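Local structure of xylulokinase (Brucella ovis, 5VM1) at residues His289-Thr294 / Ala448-Ile453; Glu213-Ala218 / Gly441-Thr446. The protein probably catalyses the ATP-dependent phosphorylation of D-xylulose to D-xylulose 5-phosphate, as a member of the FGGY family of carbohydrate kinases. One frame throughout, in Å; residues are numbered along the deposited sequence.

Contact 1: residues His289-Thr294 / Ala448-Ile453; sequences HALPRT and ADPFTI
L291 spreads its two methyl groups over P450 and F451 of the short, weakly bonded helix 450-453. The leucine sits in the beta-hairpin turn joining antiparallel strands 285-288 and 295-301, at one margin of the mixed sheet of the C-terminal FGGY region. CD1 lies over one face of the F451 ring, 3.9 Å from its centroid and 22° off the ring normal, a CH-pi contact displaced toward the rim. CD2 of L291 packs on CB of P450 at 3.7 Å. At the ring edge, near its plane, T294 OG1 approaches F451 CZ to 3.4 Å. F451 CG stands anti to the carbonyl carbon (chi1 -73°), which carries the ring toward the hairpin although its CB does not point there. P292 adds a looser contact with P450 beside this group. The hairpin is closed by the backbone bond from H289 N to T294 O (3.0 Å), and T294 OG1 donates to P292 O from above the carbonyl plane. D449 is at the N-cap position, and its carbonyl accepts from both T452 N and T452 OG1. The capping bond runs from F451 N to D449 OD1 over 2.9 Å, reaching the anti side of the carboxylate.

Contact 2: residues Glu213-Ala218 / Gly441-Thr446; sequences EGSEAA and GLIAAT
A444 lays its CB methyl against the backbone of the turn, 3.5 Å from S215 O and 3.9 Å from E216 C. The facing CA atoms of E216 and A444 are 4.9 Å apart, evidence that the helix backbone comes close to the turn where the side chain between them is a single methyl. One residue earlier, I443 reaches the same turn through its shorter branch: CG2, anti to the backbone N, touches S215 CB at 3.6 Å. S215 is met at two points by the same helix, its carbonyl by A444 CB and its CB by I443 CG2, in van der Waals packing. The turn that offers this surface is a type I beta turn from E213 to E216, closed by the E216 N to E213 O bond. The side chain of E216 folds back over it, and E213 N donates to E216 OE2, nearly straight at 168°, arriving from above the carboxylate plane. Outside the pair, E213 forms a salt bridge with R191. On the helix, T446 N and T446 OG1 grip L442 O from opposite faces of its plane. A444 also touches I236 and A238, which places helix 433-446 over strand 236-242, the neighbour of edge strand 217-220 in the N-terminal sheet. A helix from the C-terminal FGGY region packs on an element of the N-terminal region, a junction between the two halves of the actin-like ATPase fold.

From the N terminus the chain passes first through 213-218, just ahead of and into edge strand 217-220, and then through the hairpin turn 289-294. Both are met by segments far along the sequence: 441-446 returns to the first and closes contact 2 across 222 intervening residues, and 448-453 returns to the second and closes contact 1 across 153. The two loops cross, because the segments alternate along the chain. Helices 433-446 and 450-453 are successive, separated by a three-residue loop, and I453 CB packs on I443 CG1 at 3.6 Å. The centres of contacts 1 and 2 lie about 9 Å apart. P292 CD meets S215 OG at 3.4 Å, tying the N-terminal sheet edge to the C-terminal hairpin.

Contact 1: residues His289-Thr294 / Ala448-Ile453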
# COMPACT_ATOMS: atom_id res chain seq x y z
N HIS A 289 6.89 8.34 -5.67
CA HIS A 289 5.46 8.61 -5.68
C HIS A 289 4.93 8.52 -7.11
O HIS A 289 5.67 8.25 -8.05
CB HIS A 289 5.17 9.98 -5.07
CG HIS A 289 3.84 10.08 -4.40
ND1 HIS A 289 2.72 9.42 -4.86
CD2 HIS A 289 3.43 10.81 -3.34
CE1 HIS A 289 1.68 9.73 -4.11
NE2 HIS A 289 2.08 10.58 -3.19
N ALA A 290 3.63 8.72 -7.28
CA ALA A 290 3.07 8.72 -8.62
C ALA A 290 3.32 10.04 -9.33
O ALA A 290 3.01 10.14 -10.52
CB ALA A 290 1.58 8.45 -8.60
N LEU A 291 3.82 11.04 -8.63
CA LEU A 291 3.98 12.32 -9.28
C LEU A 291 5.44 12.57 -9.58
O LEU A 291 6.33 12.07 -8.89
CB LEU A 291 3.42 13.46 -8.42
CG LEU A 291 2.00 13.20 -7.89
CD1 LEU A 291 1.40 14.44 -7.28
CD2 LEU A 291 1.11 12.65 -8.97
N PRO A 292 5.74 13.32 -10.63
CA PRO A 292 7.15 13.51 -10.99
C PRO A 292 7.89 14.24 -9.88
O PRO A 292 7.28 14.97 -9.08
CB PRO A 292 7.08 14.32 -12.29
CG PRO A 292 5.71 14.85 -12.33
CD PRO A 292 4.82 13.94 -11.59
N ARG A 293 9.19 13.98 -9.78
CA ARG A 293 10.09 14.64 -8.81
C ARG A 293 9.55 14.53 -7.37
O ARG A 293 9.82 15.38 -6.51
CB ARG A 293 10.36 16.10 -9.25
N THR A 294 8.84 13.44 -7.07
CA THR A 294 8.18 13.23 -5.79
C THR A 294 8.40 11.79 -5.32
O THR A 294 8.39 10.86 -6.12
CB THR A 294 6.67 13.53 -5.91
OG1 THR A 294 6.48 14.85 -6.44
CG2 THR A 294 5.99 13.41 -4.60
N ALA A 448 -3.10 18.51 -16.61
CA ALA A 448 -3.17 19.43 -15.50
C ALA A 448 -1.99 19.21 -14.57
O ALA A 448 -1.38 18.14 -14.57
CB ALA A 448 -4.47 19.23 -14.72
N ASP A 449 -1.66 20.23 -13.81
CA ASP A 449 -0.64 20.06 -12.79
C ASP A 449 -1.13 19.01 -11.79
O ASP A 449 -2.19 19.21 -11.17
CB ASP A 449 -0.33 21.39 -12.10
CG ASP A 449 0.85 21.28 -11.14
OD1 ASP A 449 0.70 20.70 -10.05
OD2 ASP A 449 1.94 21.77 -11.51
N PRO A 450 -0.41 17.90 -11.59
CA PRO A 450 -0.96 16.85 -10.71
C PRO A 450 -1.18 17.32 -9.28
O PRO A 450 -2.06 16.78 -8.61
CB PRO A 450 0.07 15.71 -10.83
CG PRO A 450 1.33 16.38 -11.19
CD PRO A 450 0.95 17.56 -12.06
N PHE A 451 -0.44 18.32 -8.81
CA PHE A 451 -0.64 18.78 -7.43
C PHE A 451 -1.91 19.60 -7.28
O PHE A 451 -2.45 19.69 -6.18
CB PHE A 451 0.56 19.58 -6.91
CG PHE A 451 1.75 18.73 -6.60
CD1 PHE A 451 1.75 17.86 -5.52
CD2 PHE A 451 2.89 18.80 -7.38
CE1 PHE A 451 2.86 17.07 -5.22
CE2 PHE A 451 4.00 18.01 -7.09
CZ PHE A 451 3.98 17.15 -6.00
N THR A 452 -2.42 20.19 -8.37
CA THR A 452 -3.70 20.87 -8.25
C THR A 452 -4.87 19.91 -8.34
O THR A 452 -5.97 20.27 -7.92
CB THR A 452 -3.85 21.97 -9.33
OG1 THR A 452 -4.04 21.40 -10.63
CG2 THR A 452 -2.61 22.83 -9.35
N ILE A 453 -4.67 18.68 -8.79
CA ILE A 453 -5.76 17.72 -8.90
C ILE A 453 -5.91 16.89 -7.63
O ILE A 453 -7.01 16.72 -7.11
CB ILE A 453 -5.55 16.83 -10.14
CG1 ILE A 453 -5.49 17.71 -11.39
CG2 ILE A 453 -6.67 15.83 -10.27
CD1 ILE A 453 -6.62 18.70 -11.51

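Contact 2: residues Glu213-Ala218 / Gly441-Thr446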
# COMPACT_ATOMS: atom_id res chain seq x y z
N GLU A 213 6.32 8.62 -15.38
CA GLU A 213 5.72 9.06 -14.13
C GLU A 213 4.25 8.66 -14.13
O GLU A 213 3.61 8.58 -15.18
CB GLU A 213 5.87 10.56 -13.91
CG GLU A 213 7.31 11.01 -13.89
CD GLU A 213 8.06 10.50 -12.71
OE1 GLU A 213 7.44 9.99 -11.75
OE2 GLU A 213 9.29 10.60 -12.74
N GLY A 214 3.73 8.37 -12.93
CA GLY A 214 2.38 7.84 -12.82
C GLY A 214 1.32 8.75 -13.40
O GLY A 214 0.29 8.27 -13.88
N SER A 215 1.54 10.05 -13.34
CA SER A 215 0.57 11.02 -13.82
C SER A 215 0.78 11.39 -15.28
O SER A 215 0.02 12.21 -15.81
CB SER A 215 0.63 12.27 -12.95
OG SER A 215 1.94 12.80 -13.00
N GLU A 216 1.78 10.83 -15.95
CA GLU A 216 1.95 11.23 -17.34
C GLU A 216 1.31 10.18 -18.26
O GLU A 216 0.98 9.08 -17.84
CB GLU A 216 3.42 11.52 -17.69
CG GLU A 216 4.47 10.43 -17.69
CD GLU A 216 5.90 11.00 -17.59
OE1 GLU A 216 6.03 12.22 -17.27
OE2 GLU A 216 6.88 10.25 -17.84
N ALA A 217 1.09 10.58 -19.52
CA ALA A 217 0.37 9.73 -20.46
C ALA A 217 1.22 8.53 -20.82
O ALA A 217 2.40 8.68 -21.14
CB ALA A 217 0.03 10.52 -21.72
N ALA A 218 0.64 7.34 -20.74
CA ALA A 218 1.41 6.12 -20.88
C ALA A 218 0.58 5.04 -21.60
O ALA A 218 0.25 3.98 -21.05
CB ALA A 218 1.91 5.68 -19.50
N GLY A 441 -5.84 9.32 -14.09
CA GLY A 441 -6.39 9.38 -15.43
C GLY A 441 -6.80 10.79 -15.81
O GLY A 441 -6.56 11.22 -16.94
N LEU A 442 -7.37 11.54 -14.87
CA LEU A 442 -7.74 12.93 -15.17
C LEU A 442 -6.51 13.77 -15.44
O LEU A 442 -6.51 14.63 -16.32
CB LEU A 442 -8.56 13.54 -14.02
CG LEU A 442 -9.07 14.99 -14.06
CD1 LEU A 442 -10.24 15.13 -13.10
CD2 LEU A 442 -8.04 16.08 -13.75
N ILE A 443 -5.43 13.50 -14.71
CA ILE A 443 -4.21 14.29 -14.84
C ILE A 443 -3.54 14.04 -16.18
O ILE A 443 -3.12 14.98 -16.86
CB ILE A 443 -3.28 14.00 -13.66
CG1 ILE A 443 -3.92 14.52 -12.37
CG2 ILE A 443 -1.94 14.66 -13.88
CD1 ILE A 443 -3.27 14.02 -11.10
N ALA A 444 -3.43 12.78 -16.60
CA ALA A 444 -2.76 12.50 -17.86
C ALA A 444 -3.55 12.98 -19.07
O ALA A 444 -2.96 13.47 -20.05
CB ALA A 444 -2.49 11.00 -18.00
N ALA A 445 -4.89 12.91 -19.00
CA ALA A 445 -5.73 13.26 -20.14
C ALA A 445 -5.76 14.76 -20.38
O ALA A 445 -5.83 15.21 -21.53
CB ALA A 445 -7.15 12.71 -19.94
N THR A 446 -5.76 15.55 -19.31
CA THR A 446 -5.80 17.01 -19.40
C THR A 446 -4.43 17.67 -19.31
O THR A 446 -4.31 18.85 -19.67
CB THR A 446 -6.68 17.59 -18.29
OG1 THR A 446 -6.02 17.43 -17.02
CG2 THR A 446 -8.01 16.87 -18.26